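Local coordinates for Alpha/beta hydrolase fold protein (Sphaerobacter thermophilus, PDB 3R0V), which is probably a hydrolase of the alpha/beta hydrolase fold, whose natural substrate is not established, and holds D-malate in its pocket in the crystal, at residues A[31-36]-A[153-158]; A[100-105]-A[119-124]; A[135-140]-A[144-149]. All coordinates share one frame; numbering follows the deposited sequence.

Contact 1 of 3, residues A[31-36]-A[153-158]; sequences GALSTR and YFMTEG. With MLT (D-malate), chain F.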
ATOM      1  N   GLY A  31       2.348   0.410  -1.909  1.00 11.06           N
ATOM      2  CA  GLY A  31       1.314  -0.246  -2.694  1.00 10.94           C
ATOM      3  C   GLY A  31       1.808  -0.848  -3.997  1.00 12.41           C
ATOM      4  O   GLY A  31       2.986  -1.161  -4.153  1.00 12.24           O
ATOM      5  N   ALA A  32       0.889  -1.010  -4.944  1.00 12.07           N
ATOM      6  CA  ALA A  32       1.231  -1.632  -6.215  1.00 11.57           C
ATOM      7  C   ALA A  32       2.339  -0.836  -6.895  1.00 11.85           C
ATOM      8  O   ALA A  32       2.328   0.393  -6.898  1.00 12.57           O
ATOM      9  CB  ALA A  32      -0.007  -1.735  -7.105  1.00 13.38           C
ATOM     10  N   LEU A  33       3.304  -1.565  -7.452  1.00 11.68           N
ATOM     11  CA  LEU A  33       4.401  -0.987  -8.227  1.00 12.52           C
ATOM     12  C   LEU A  33       5.350  -0.120  -7.425  1.00 15.16           C
ATOM     13  O   LEU A  33       6.185   0.577  -7.995  1.00 18.42           O
ATOM     14  CB  LEU A  33       3.877  -0.209  -9.440  1.00 13.06           C
ATOM     15  CG  LEU A  33       2.951  -1.047 -10.322  1.00 12.55           C
ATOM     16  CD1 LEU A  33       2.273  -0.156 -11.350  1.00 15.56           C
ATOM     17  CD2 LEU A  33       3.718  -2.172 -11.014  1.00 17.00           C
ATOM     18  N   SER A  34       5.227  -0.164  -6.104  1.00 14.56           N
ATOM     19  CA  SER A  34       6.102   0.614  -5.245  1.00 15.56           C
ATOM     20  C   SER A  34       7.361  -0.159  -4.893  1.00 14.58           C
ATOM     21  O   SER A  34       7.371  -1.391  -4.875  1.00 19.04           O
ATOM     22  CB  SER A  34       5.382   0.941  -3.941  1.00 17.26           C
ATOM     23  OG  SER A  34       5.300  -0.228  -3.141  1.00 20.20           O
ATOM     24  N   THR A  35       8.421   0.578  -4.583  1.00 16.75           N
ATOM     25  CA  THR A  35       9.570   0.008  -3.882  1.00 17.60           C
ATOM     26  C   THR A  35       9.813   0.915  -2.692  1.00 18.60           C
ATOM     27  O   THR A  35       9.039   1.843  -2.449  1.00 22.05           O
ATOM     28  CB  THR A  35      10.823  -0.025  -4.752  1.00 20.13           C
ATOM     29  OG1 THR A  35      11.255   1.316  -5.021  1.00 23.04           O
ATOM     30  CG2 THR A  35      10.557  -0.771  -6.061  1.00 22.09           C
ATOM     31  N   ARG A  36      10.885   0.668  -1.949  1.00 16.13           N
ATOM     32  CA  ARG A  36      11.134   1.454  -0.748  1.00 19.01           C
ATOM     33  C   ARG A  36      11.416   2.920  -1.076  1.00 24.36           C
ATOM     34  O   ARG A  36      11.145   3.802  -0.263  1.00 21.38           O
ATOM     35  CB  ARG A  36      12.250   0.827   0.103  1.00 19.22           C
ATOM     36  CG  ARG A  36      13.677   1.032  -0.376  1.00 21.98           C
ATOM     37  CD  ARG A  36      14.601   0.144   0.450  1.00 21.09           C
ATOM     38  NE  ARG A  36      15.997   0.570   0.424  1.00 27.13           N
ATOM     39  CZ  ARG A  36      16.919   0.012  -0.351  1.00 33.45           C
ATOM     40  NH1 ARG A  36      18.167   0.454  -0.333  1.00 32.28           N
ATOM     41  NH2 ARG A  36      16.584  -0.996  -1.146  1.00 32.50           N
ATOM     42  N   TYR A 153      -2.659  -1.455 -18.098  1.00 10.47           N
ATOM     43  CA  TYR A 153      -3.854  -2.256 -17.884  1.00 10.59           C
ATOM     44  C   TYR A 153      -4.262  -2.213 -16.415  1.00 10.95           C
ATOM     45  O   TYR A 153      -5.428  -1.998 -16.097  1.00 11.64           O
ATOM     46  CB  TYR A 153      -3.625  -3.694 -18.362  1.00 12.26           C
ATOM     47  CG  TYR A 153      -4.840  -4.584 -18.275  1.00 11.42           C
ATOM     48  CD1 TYR A 153      -5.923  -4.405 -19.125  1.00 13.12           C
ATOM     49  CD2 TYR A 153      -4.886  -5.625 -17.357  1.00 12.62           C
ATOM     50  CE1 TYR A 153      -7.036  -5.237 -19.051  1.00 12.89           C
ATOM     51  CE2 TYR A 153      -5.985  -6.463 -17.280  1.00 13.93           C
ATOM     52  CZ  TYR A 153      -7.055  -6.256 -18.119  1.00 13.41           C
ATOM     53  OH  TYR A 153      -8.152  -7.081 -18.051  1.00 17.28           O
ATOM     54  N   PHE A 154      -3.298  -2.421 -15.522  1.00 10.25           N
ATOM     55  CA  PHE A 154      -3.579  -2.291 -14.092  1.00  9.71           C
ATOM     56  C   PHE A 154      -4.197  -0.923 -13.771  1.00 11.12           C
ATOM     57  O   PHE A 154      -5.223  -0.829 -13.091  1.00 11.74           O
ATOM     58  CB  PHE A 154      -2.299  -2.474 -13.272  1.00 11.90           C
ATOM     59  CG  PHE A 154      -2.391  -1.902 -11.877  1.00 10.87           C
ATOM     60  CD1 PHE A 154      -3.145  -2.529 -10.901  1.00 13.00           C
ATOM     61  CD2 PHE A 154      -1.741  -0.726 -11.558  1.00 14.07           C
ATOM     62  CE1 PHE A 154      -3.230  -1.991  -9.627  1.00 12.67           C
ATOM     63  CE2 PHE A 154      -1.833  -0.185 -10.287  1.00 16.07           C
ATOM     64  CZ  PHE A 154      -2.572  -0.816  -9.334  1.00 13.18           C
HETATM   65  N   MSE A 155      -3.590   0.148 -14.270  1.00 10.07           N
HETATM   66  CA  MSE A 155      -4.079   1.472 -13.926  0.54 11.84           C
HETATM   67  C   MSE A 155      -5.453   1.775 -14.483  1.00 12.11           C
HETATM   68  O   MSE A 155      -6.289   2.327 -13.779  1.00 13.04           O
HETATM   69  CB  MSE A 155      -3.087   2.532 -14.353  0.54 13.70           C
HETATM   70  CG  MSE A 155      -1.812   2.390 -13.592  0.54 12.24           C
HETATM   71 SE   MSE A 155      -0.644   3.875 -13.866  0.54 43.18          SE
HETATM   72  CE  MSE A 155       0.727   3.327 -12.586  0.54 23.33           C
ATOM     73  N   THR A 156      -5.693   1.413 -15.738  1.00 11.38           N
ATOM     74  CA  THR A 156      -6.968   1.723 -16.374  1.00 11.81           C
ATOM     75  C   THR A 156      -8.088   0.763 -16.007  1.00 15.58           C
ATOM     76  O   THR A 156      -9.222   1.192 -15.778  1.00 21.43           O
ATOM     77  CB  THR A 156      -6.834   1.743 -17.909  1.00 14.23           C
ATOM     78  OG1 THR A 156      -6.313   0.480 -18.365  1.00 13.44           O
ATOM     79  CG2 THR A 156      -5.916   2.874 -18.354  1.00 14.36           C
ATOM     80  N   GLU A 157      -7.785  -0.530 -15.970  1.00 12.28           N
ATOM     81  CA  GLU A 157      -8.811  -1.537 -15.740  1.00 13.55           C
ATOM     82  C   GLU A 157      -8.812  -2.063 -14.310  1.00 14.68           C
ATOM     83  O   GLU A 157      -9.853  -2.458 -13.798  1.00 18.04           O
ATOM     84  CB  GLU A 157      -8.675  -2.689 -16.744  1.00 14.20           C
ATOM     85  CG  GLU A 157      -8.803  -2.255 -18.187  1.00 17.85           C
ATOM     86  CD  GLU A 157     -10.119  -1.554 -18.466  1.00 27.26           C
ATOM     87  OE1 GLU A 157     -11.140  -1.889 -17.819  1.00 24.41           O
ATOM     88  OE2 GLU A 157     -10.124  -0.658 -19.337  1.00 36.97           O
ATOM     89  N   GLY A 158      -7.651  -2.061 -13.666  1.00 12.42           N
ATOM     90  CA  GLY A 158      -7.566  -2.536 -12.296  1.00 16.19           C
ATOM     91  C   GLY A 158      -8.083  -1.505 -11.318  1.00 15.80           C
ATOM     92  O   GLY A 158      -8.889  -1.824 -10.438  1.00 16.46           O
TER
HETATM   93  C1  MLT F 264      -2.707   0.559  -5.581  1.00  9.81           C
HETATM   94  O1  MLT F 264      -1.759   0.232  -4.795  1.00 16.30           O
HETATM   95  O2  MLT F 264      -3.864   0.182  -5.398  1.00 25.71           O
HETATM   96  C2  MLT F 264      -2.369   1.451  -6.744  1.00 33.26           C
HETATM   97  O3  MLT F 264      -1.073   1.992  -6.579  1.00 41.83           O
HETATM   98  C3  MLT F 264      -3.402   2.560  -6.892  1.00 36.68           C
HETATM   99  C4  MLT F 264      -2.870   3.653  -7.793  1.00 41.47           C
HETATM  100  O4  MLT F 264      -1.673   3.675  -8.157  1.00 43.26           O
HETATM  101  O5  MLT F 264      -3.629   4.559  -8.192  1.00 46.58           O
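Ala32 and Leu33 meet Phe154 and Met155 wholly through apolar side chains, with no hydrogen bond between the two segments. The closest meeting is Ala32 CB with Phe154 CZ at 3.5 Å, the methyl lying oblique to the ring. Phe154 carries its CG anti to the backbone N (chi1 160°), which sends the ring off the helix toward the loop, where Leu33 and the ring run alongside in opposite senses. Here Leu33 CD1 comes 4.1 Å from Phe154 CD2. The same methyl lies near the CE of Met155, a selenomethionine with two conformers, which makes this last touch doubtful. Polar contacts belong to the ligand and the loop. Ala32 N donates to malate O1 over 2.9 Å at 166°, and Ser96 N also bonds the malate, consistent with the oxyanion hole of this fold. Malate C1 lies in the plane of the Phe154 ring, at its edge, and C2 stands 3.4 Å from Phe154 CZ. With an alanine in place of Phe154, a gap would probably open beside Ala32 CB and malate C2, and Leu33 CD1 would lose its ring partner. The loop makes a type II beta turn from Gly31 to Ser34, in which Gly31 O accepts from both Ser34 N (3.1 Å) and Ser34 OG (2.7 Å) and is bound by Arg60 as well. The turn follows strand 25-29 of the central sheet and precedes helix 40-46, whereas Phe154 and Met155 come from helix 147-158; helix 185-192 packs on Leu33 and Phe154 through Leu185, and helix 163-170 backs Met155.

Contact 2 of 3, residues A[100-105]-A[119-124]; sequences LSLLAA and PPYAVD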
ATOM      1  N   LEU A 100      -2.800  -4.612   2.646  1.00 11.21           N
ATOM      2  CA  LEU A 100      -1.882  -5.542   3.279  1.00 10.48           C
ATOM      3  C   LEU A 100      -1.746  -5.234   4.772  1.00 11.80           C
ATOM      4  O   LEU A 100      -1.739  -6.147   5.605  1.00 11.51           O
ATOM      5  CB  LEU A 100      -0.517  -5.481   2.583  1.00 12.84           C
ATOM      6  CG  LEU A 100       0.619  -6.334   3.142  1.00 13.67           C
ATOM      7  CD1 LEU A 100       0.246  -7.800   3.137  1.00 14.26           C
ATOM      8  CD2 LEU A 100       1.881  -6.085   2.322  1.00 15.26           C
ATOM      9  N   SER A 101      -1.637  -3.952   5.100  1.00 11.02           N
ATOM     10  CA  SER A 101      -1.498  -3.528   6.491  1.00 11.32           C
ATOM     11  C   SER A 101      -2.732  -3.869   7.318  1.00 10.83           C
ATOM     12  O   SER A 101      -2.604  -4.302   8.477  1.00 11.96           O
ATOM     13  CB  SER A 101      -1.186  -2.037   6.582  1.00 12.95           C
ATOM     14  OG  SER A 101       0.034  -1.739   5.927  1.00 14.29           O
ATOM     15  N   LEU A 102      -3.917  -3.675   6.737  1.00 11.24           N
ATOM     16  CA  LEU A 102      -5.163  -4.031   7.415  1.00 10.94           C
ATOM     17  C   LEU A 102      -5.253  -5.541   7.634  1.00 10.49           C
ATOM     18  O   LEU A 102      -5.626  -5.990   8.715  1.00 12.20           O
ATOM     19  CB  LEU A 102      -6.383  -3.506   6.637  1.00 10.35           C
ATOM     20  CG  LEU A 102      -6.559  -1.987   6.653  1.00 10.66           C
ATOM     21  CD1 LEU A 102      -7.338  -1.503   5.442  1.00 12.75           C
ATOM     22  CD2 LEU A 102      -7.266  -1.560   7.942  1.00 14.94           C
ATOM     23  N   LEU A 103      -4.912  -6.325   6.615  1.00 10.41           N
ATOM     24  CA  LEU A 103      -4.866  -7.776   6.777  1.00 11.14           C
ATOM     25  C   LEU A 103      -3.888  -8.170   7.880  1.00 11.05           C
ATOM     26  O   LEU A 103      -4.179  -9.053   8.688  1.00 13.42           O
ATOM     27  CB  LEU A 103      -4.484  -8.448   5.461  1.00 11.84           C
ATOM     28  CG  LEU A 103      -5.506  -8.321   4.329  1.00 12.08           C
ATOM     29  CD1 LEU A 103      -4.871  -8.859   3.062  1.00 13.95           C
ATOM     30  CD2 LEU A 103      -6.751  -9.104   4.683  1.00 13.72           C
ATOM     31  N   ALA A 104      -2.730  -7.518   7.918  1.00 11.64           N
ATOM     32  CA  ALA A 104      -1.715  -7.841   8.924  1.00 11.97           C
ATOM     33  C   ALA A 104      -2.233  -7.515  10.325  1.00 13.36           C
ATOM     34  O   ALA A 104      -2.032  -8.286  11.272  1.00 13.41           O
ATOM     35  CB  ALA A 104      -0.421  -7.083   8.637  1.00 12.74           C
ATOM     36  N   ALA A 105      -2.899  -6.378  10.458  1.00 12.71           N
ATOM     37  CA  ALA A 105      -3.473  -5.977  11.740  1.00 12.94           C
ATOM     38  C   ALA A 105      -4.536  -6.976  12.188  1.00 16.20           C
ATOM     39  O   ALA A 105      -4.566  -7.385  13.347  1.00 16.18           O
ATOM     40  CB  ALA A 105      -4.055  -4.575  11.640  1.00 11.79           C
ATOM     41  N   PRO A 119      -7.047   3.000   0.644  1.00 12.13           N
ATOM     42  CA  PRO A 119      -7.151   1.556   0.402  1.00 12.81           C
ATOM     43  C   PRO A 119      -8.160   1.278  -0.724  1.00 12.41           C
ATOM     44  O   PRO A 119      -9.308   1.716  -0.626  1.00 12.94           O
ATOM     45  CB  PRO A 119      -7.662   1.010   1.745  1.00 14.89           C
ATOM     46  CG  PRO A 119      -8.232   2.177   2.457  1.00 19.01           C
ATOM     47  CD  PRO A 119      -7.485   3.389   1.995  1.00 13.84           C
ATOM     48  N   PRO A 120      -7.733   0.583  -1.787  1.00 12.82           N
ATOM     49  CA  PRO A 120      -8.574   0.513  -2.994  1.00 10.62           C
ATOM     50  C   PRO A 120      -9.629  -0.593  -2.975  1.00 10.91           C
ATOM     51  O   PRO A 120      -9.772  -1.336  -3.953  1.00 11.90           O
ATOM     52  CB  PRO A 120      -7.554   0.278  -4.120  1.00 12.10           C
ATOM     53  CG  PRO A 120      -6.417  -0.469  -3.430  1.00 11.69           C
ATOM     54  CD  PRO A 120      -6.359   0.094  -2.027  1.00 13.50           C
ATOM     55  N   TYR A 121     -10.343  -0.723  -1.867  1.00 10.33           N
ATOM     56  CA  TYR A 121     -11.504  -1.607  -1.831  1.00  9.86           C
ATOM     57  C   TYR A 121     -12.641  -0.911  -2.567  1.00 12.52           C
ATOM     58  O   TYR A 121     -12.566   0.274  -2.864  1.00 13.23           O
ATOM     59  CB  TYR A 121     -11.924  -1.938  -0.395  1.00 11.35           C
ATOM     60  CG  TYR A 121     -10.918  -2.791   0.324  1.00 10.97           C
ATOM     61  CD1 TYR A 121     -10.917  -4.165   0.150  1.00 12.14           C
ATOM     62  CD2 TYR A 121      -9.952  -2.224   1.154  1.00 12.84           C
ATOM     63  CE1 TYR A 121      -9.984  -4.965   0.791  1.00 11.76           C
ATOM     64  CE2 TYR A 121      -9.024  -3.015   1.803  1.00 13.13           C
ATOM     65  CZ  TYR A 121      -9.045  -4.381   1.611  1.00 10.92           C
ATOM     66  OH  TYR A 121      -8.098  -5.155   2.252  1.00 13.61           O
ATOM     67  N   ALA A 122     -13.693  -1.664  -2.869  1.00 12.92           N
ATOM     68  CA  ALA A 122     -14.859  -1.124  -3.551  1.00 11.80           C
ATOM     69  C   ALA A 122     -16.096  -1.419  -2.725  1.00 12.92           C
ATOM     70  O   ALA A 122     -16.273  -2.549  -2.264  1.00 15.11           O
ATOM     71  CB  ALA A 122     -14.992  -1.762  -4.929  1.00 17.15           C
ATOM     72  N   VAL A 123     -16.959  -0.423  -2.535  1.00 12.94           N
ATOM     73  CA  VAL A 123     -18.190  -0.636  -1.782  1.00 13.43           C
ATOM     74  C   VAL A 123     -19.460  -0.240  -2.530  1.00 13.10           C
ATOM     75  O   VAL A 123     -20.550  -0.363  -1.986  1.00 16.28           O
ATOM     76  CB  VAL A 123     -18.173   0.114  -0.443  1.00 12.77           C
ATOM     77  CG1 VAL A 123     -17.017  -0.387   0.413  1.00 14.41           C
ATOM     78  CG2 VAL A 123     -18.072   1.628  -0.676  1.00 14.37           C
ATOM     79  N   ASP A 124     -19.323   0.245  -3.758  1.00 12.13           N
ATOM     80  CA  ASP A 124     -20.490   0.703  -4.515  1.00 13.36           C
ATOM     81  C   ASP A 124     -20.200   0.743  -6.013  1.00 15.69           C
ATOM     82  O   ASP A 124     -19.053   0.579  -6.442  1.00 14.73           O
ATOM     83  CB  ASP A 124     -20.935   2.081  -4.014  1.00 16.73           C
ATOM     84  CG  ASP A 124     -19.990   3.194  -4.433  1.00 16.57           C
ATOM     85  OD1 ASP A 124     -18.889   3.322  -3.846  1.00 23.56           O
ATOM     86  OD2 ASP A 124     -20.344   3.972  -5.351  1.00 22.06           O
TER
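Leu102 meets Tyr121 and Pro119 in a buried apolar contact of the alpha/beta hydrolase fold, close to the beta-alpha-beta crossover in which helix 96-106 links parallel strands 89-94 and 111-117. The helix is the one that follows the probable nucleophile elbow, and the facing loop leaves the end of strand 111-117. Leu102, with its CG anti to the carbonyl carbon (chi1 -70°), reaches from the helix toward the loop and does all of its touching with one methyl. That CD1 lies 4.3 Å from Tyr121 CE2, oblique to the ring, and 4.5 Å from Pro119 CB, so a single branch meets both loop residues. Phe202 and Ile232 also pack on Leu102. Tyr121 brings the other large share of buried surface: its ring leans back toward the helix, and its hydroxyl end passes near Leu103, with OH 4.6 Å from Leu103 CG, a fringe approach rather than a firm touch. Ile197 lies against the tyrosine from another loop, and Tyr121 O is bonded by Thr224 of helix 219-231. Pro119 adds a smaller share and packs also on Leu228, so the loop touches both helix 96-106 and helix 219-231. No hydrogen bond joins the segments, whose closest approach is Leu102 CD1 to Tyr121 CE2. Between the two contact residues of the loop stands Pro120, which lines the malate pocket and whose carbonyl is held by Arg127. It is the centre of an inverse gamma turn, closed by a weak bond of 2.9 Å from Tyr121 N to Pro119 O.

Contact 3 of 3, residues A[135-140]-A[144-149]; sequences QTRLDA and EGRRGD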
ATOM      1  N   GLN A 135      -7.330 -11.070 -14.321  1.00 14.60           N
ATOM      2  CA  GLN A 135      -6.168 -11.871 -13.944  1.00 14.29           C
ATOM      3  C   GLN A 135      -5.531 -12.537 -15.165  1.00 13.58           C
ATOM      4  O   GLN A 135      -4.317 -12.522 -15.330  1.00 15.23           O
ATOM      5  CB  GLN A 135      -6.569 -12.925 -12.903  1.00 17.13           C
ATOM      6  CG  GLN A 135      -5.464 -13.894 -12.495  1.00 21.69           C
ATOM      7  CD  GLN A 135      -5.934 -14.886 -11.443  1.00 33.74           C
ATOM      8  OE1 GLN A 135      -7.048 -14.784 -10.934  1.00 39.07           O
ATOM      9  NE2 GLN A 135      -5.082 -15.847 -11.113  1.00 40.78           N
ATOM     10  N   THR A 136      -6.369 -13.110 -16.018  1.00 13.07           N
ATOM     11  CA  THR A 136      -5.906 -13.789 -17.215  1.00 15.23           C
ATOM     12  C   THR A 136      -5.181 -12.818 -18.151  1.00 14.10           C
ATOM     13  O   THR A 136      -4.119 -13.137 -18.692  1.00 14.62           O
ATOM     14  CB  THR A 136      -7.084 -14.457 -17.954  1.00 19.49           C
ATOM     15  OG1 THR A 136      -7.723 -15.384 -17.067  1.00 22.34           O
ATOM     16  CG2 THR A 136      -6.605 -15.193 -19.201  1.00 17.30           C
ATOM     17  N   ARG A 137      -5.753 -11.635 -18.346  1.00 13.15           N
ATOM     18  CA  ARG A 137      -5.158 -10.673 -19.268  1.00 11.54           C
ATOM     19  C   ARG A 137      -3.836 -10.127 -18.730  1.00 11.52           C
ATOM     20  O   ARG A 137      -2.859 -10.003 -19.468  1.00 12.24           O
ATOM     21  CB  ARG A 137      -6.151  -9.543 -19.567  1.00 12.05           C
ATOM     22  CG  ARG A 137      -5.593  -8.403 -20.389  1.00 13.02           C
ATOM     23  CD  ARG A 137      -5.101  -8.858 -21.759  1.00 13.97           C
ATOM     24  NE  ARG A 137      -4.709  -7.699 -22.551  1.00 15.48           N
ATOM     25  CZ  ARG A 137      -4.230  -7.772 -23.788  1.00 21.47           C
ATOM     26  NH1 ARG A 137      -4.076  -8.955 -24.368  1.00 26.07           N
ATOM     27  NH2 ARG A 137      -3.899  -6.665 -24.439  1.00 20.27           N
ATOM     28  N   LEU A 138      -3.809  -9.792 -17.442  1.00 11.96           N
ATOM     29  CA  LEU A 138      -2.597  -9.304 -16.817  1.00 11.36           C
ATOM     30  C   LEU A 138      -1.473 -10.333 -16.957  1.00 13.03           C
ATOM     31  O   LEU A 138      -0.346  -9.995 -17.319  1.00 12.24           O
ATOM     32  CB  LEU A 138      -2.868  -8.991 -15.348  1.00 13.27           C
ATOM     33  CG  LEU A 138      -1.659  -8.587 -14.503  1.00 11.81           C
ATOM     34  CD1 LEU A 138      -0.989  -7.345 -15.061  1.00 14.26           C
ATOM     35  CD2 LEU A 138      -2.090  -8.391 -13.037  1.00 14.00           C
ATOM     36  N   ASP A 139      -1.788 -11.596 -16.674  1.00 13.23           N
ATOM     37  CA  ASP A 139      -0.799 -12.656 -16.814  1.00 15.45           C
ATOM     38  C   ASP A 139      -0.303 -12.765 -18.249  1.00 12.84           C
ATOM     39  O   ASP A 139       0.884 -12.964 -18.491  1.00 14.09           O
ATOM     40  CB  ASP A 139      -1.376 -14.004 -16.374  1.00 17.94           C
ATOM     41  CG  ASP A 139      -1.393 -14.173 -14.862  1.00 26.41           C
ATOM     42  OD1 ASP A 139      -0.697 -13.408 -14.153  1.00 28.17           O
ATOM     43  OD2 ASP A 139      -2.100 -15.090 -14.386  1.00 34.21           O
ATOM     44  N   ALA A 140      -1.218 -12.627 -19.204  1.00 12.28           N
ATOM     45  CA  ALA A 140      -0.857 -12.752 -20.618  1.00 12.56           C
ATOM     46  C   ALA A 140       0.096 -11.640 -21.055  1.00 13.91           C
ATOM     47  O   ALA A 140       1.072 -11.877 -21.775  1.00 14.64           O
ATOM     48  CB  ALA A 140      -2.103 -12.766 -21.477  1.00 12.68           C
ATOM     49  N   GLU A 144       4.274 -12.017 -22.195  1.00 14.62           N
ATOM     50  CA  GLU A 144       4.772 -11.514 -23.473  1.00 14.20           C
ATOM     51  C   GLU A 144       5.845 -10.457 -23.252  1.00 16.29           C
ATOM     52  O   GLU A 144       6.392  -9.921 -24.212  1.00 19.30           O
ATOM     53  CB  GLU A 144       3.621 -10.911 -24.290  1.00 17.52           C
ATOM     54  CG  GLU A 144       2.600 -11.936 -24.747  1.00 23.89           C
ATOM     55  CD  GLU A 144       1.380 -11.312 -25.402  1.00 34.34           C
ATOM     56  OE1 GLU A 144       1.490 -10.189 -25.938  1.00 37.58           O
ATOM     57  OE2 GLU A 144       0.306 -11.952 -25.381  1.00 41.67           O
ATOM     58  N   GLY A 145       6.129 -10.138 -21.992  1.00 16.02           N
ATOM     59  CA  GLY A 145       7.123  -9.130 -21.670  1.00 16.99           C
ATOM     60  C   GLY A 145       6.613  -7.720 -21.900  1.00 16.77           C
ATOM     61  O   GLY A 145       7.398  -6.773 -21.970  1.00 16.79           O
ATOM     62  N   ARG A 146       5.296  -7.572 -22.017  1.00 13.22           N
ATOM     63  CA  ARG A 146       4.704  -6.258 -22.232  1.00 12.04           C
ATOM     64  C   ARG A 146       4.460  -5.613 -20.878  1.00 15.23           C
ATOM     65  O   ARG A 146       3.327  -5.463 -20.439  1.00 14.13           O
ATOM     66  CB  ARG A 146       3.413  -6.388 -23.026  1.00 13.15           C
ATOM     67  CG  ARG A 146       3.663  -6.830 -24.456  1.00 14.16           C
ATOM     68  CD  ARG A 146       2.405  -7.317 -25.149  1.00 16.14           C
ATOM     69  NE  ARG A 146       1.396  -6.273 -25.234  1.00 16.39           N
ATOM     70  CZ  ARG A 146       0.150  -6.458 -25.649  1.00 15.51           C
ATOM     71  NH1 ARG A 146      -0.264  -7.661 -26.034  1.00 15.89           N
ATOM     72  NH2 ARG A 146      -0.681  -5.428 -25.674  1.00 14.96           N
ATOM     73  N   ARG A 147       5.547  -5.246 -20.211  1.00 11.92           N
ATOM     74  CA  ARG A 147       5.484  -4.733 -18.843  0.51 13.09           C
ATOM     75  C   ARG A 147       4.796  -3.388 -18.757  1.00 13.91           C
ATOM     76  O   ARG A 147       3.995  -3.129 -17.845  1.00 13.40           O
ATOM     77  CB  ARG A 147       6.891  -4.627 -18.257  0.51 12.89           C
ATOM     78  CG  ARG A 147       7.451  -5.965 -17.897  0.51 15.32           C
ATOM     79  CD  ARG A 147       8.890  -5.905 -17.448  0.51 15.16           C
ATOM     80  NE  ARG A 147       9.247  -7.209 -16.914  0.51 16.44           N
ATOM     81  CZ  ARG A 147       9.253  -7.509 -15.621  0.51 13.92           C
ATOM     82  NH1 ARG A 147       8.954  -6.587 -14.711  0.51 12.56           N
ATOM     83  NH2 ARG A 147       9.569  -8.738 -15.239  0.51 20.06           N
ATOM     84  N   GLY A 148       5.106  -2.518 -19.711  1.00 14.23           N
ATOM     85  CA  GLY A 148       4.446  -1.232 -19.788  1.00 13.02           C
ATOM     86  C   GLY A 148       2.949  -1.403 -19.991  1.00 13.26           C
ATOM     87  O   GLY A 148       2.143  -0.748 -19.320  1.00 12.66           O
ATOM     88  N   ASP A 149       2.570  -2.305 -20.895  1.00 11.08           N
ATOM     89  CA  ASP A 149       1.154  -2.529 -21.150  1.00 10.64           C
ATOM     90  C   ASP A 149       0.467  -3.137 -19.926  1.00 11.02           C
ATOM     91  O   ASP A 149      -0.703  -2.851 -19.679  1.00 11.09           O
ATOM     92  CB  ASP A 149       0.948  -3.412 -22.381  1.00 12.20           C
ATOM     93  CG  ASP A 149       1.371  -2.730 -23.671  1.00 13.84           C
ATOM     94  OD1 ASP A 149       1.664  -1.520 -23.650  1.00 15.72           O
ATOM     95  OD2 ASP A 149       1.388  -3.415 -24.719  1.00 15.78           O
TER
HETATM   96  O   HOH W   1       0.806 -14.200 -23.341  1.00 29.91           O
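Arg137 and Ala140 meet Arg146 and Glu144 in a largely polar surface contact at a tight turn joining two successive helices, where helix 134-143 gives way to helix 147-158 among the helices inserted between strands 111-117 and 209-213, the usual place of the cap in alpha/beta hydrolases. The turn is a Schellman motif: Gly145 takes a positive phi, easily adopted by glycine, with two bonds back into the last helical turn, and Arg146 follows at the N-cap position of the next helix. Across the contact the backbone link is slight, a weak bond of 3.2 Å from Glu144 N to Ala140 O. A water reinforces it, donating to Ala140 O at 2.8 Å and to Glu144 OE2 at 3.1 Å, so the carboxylate is tied back to the helix carbonyl. The other meeting joins two arginines, Arg137 NH2 standing 3.7 Å from Arg146 NH2 with the guanidinium planes turned 85° apart. Two carboxylates beside Arg146 would probably ease this closeness of like charges. A bend at chi3 (61°) turns the guanidinium of Arg146 so that Glu144 OE1 and Asp149 OD2 lie in its plane, at its edge. Glu144 OE1, met on its syn side, takes a nearly straight bond from NH1 of Arg146 at 174°. On the other edge Arg146 grips Asp149 side-on, two nitrogens sharing one oxygen, and the salt-bridge network on either edge should hold the guanidinium against rotation. Arg137, Glu144, Arg146 and Asp149 also touch crystal neighbours, which may influence their poses. Arg146 NE meets the anti lone pair of Asp149 OD2 at 2.9 Å, and Arg146 NH2 reaches the same Asp149 OD2 at 3.0 Å from outside the carboxylate plane.

Overall arrangement
Contacts 2 and 3 both fall, in that order, within the span of chain that contact 1 brackets from residue 31 to 158. Contacts 1 and 3 share helix 147-158, with centres about 13 Å apart, and touch directly: Tyr153 CZ lies 3.4 Å from Arg137 CG. The start of that helix thus forms a surface corner, while its end reaches the malate pocket. Contact 2, buried like contact 1, has its centre about 15 Å from that of contact 1 and about 24 Å from that of contact 3, and touches neither. Together, contacts 1 and 2 place residues from the loops after strands 25-29 and 111-117 around one pocket, with the inserted helices probably acting as its cap.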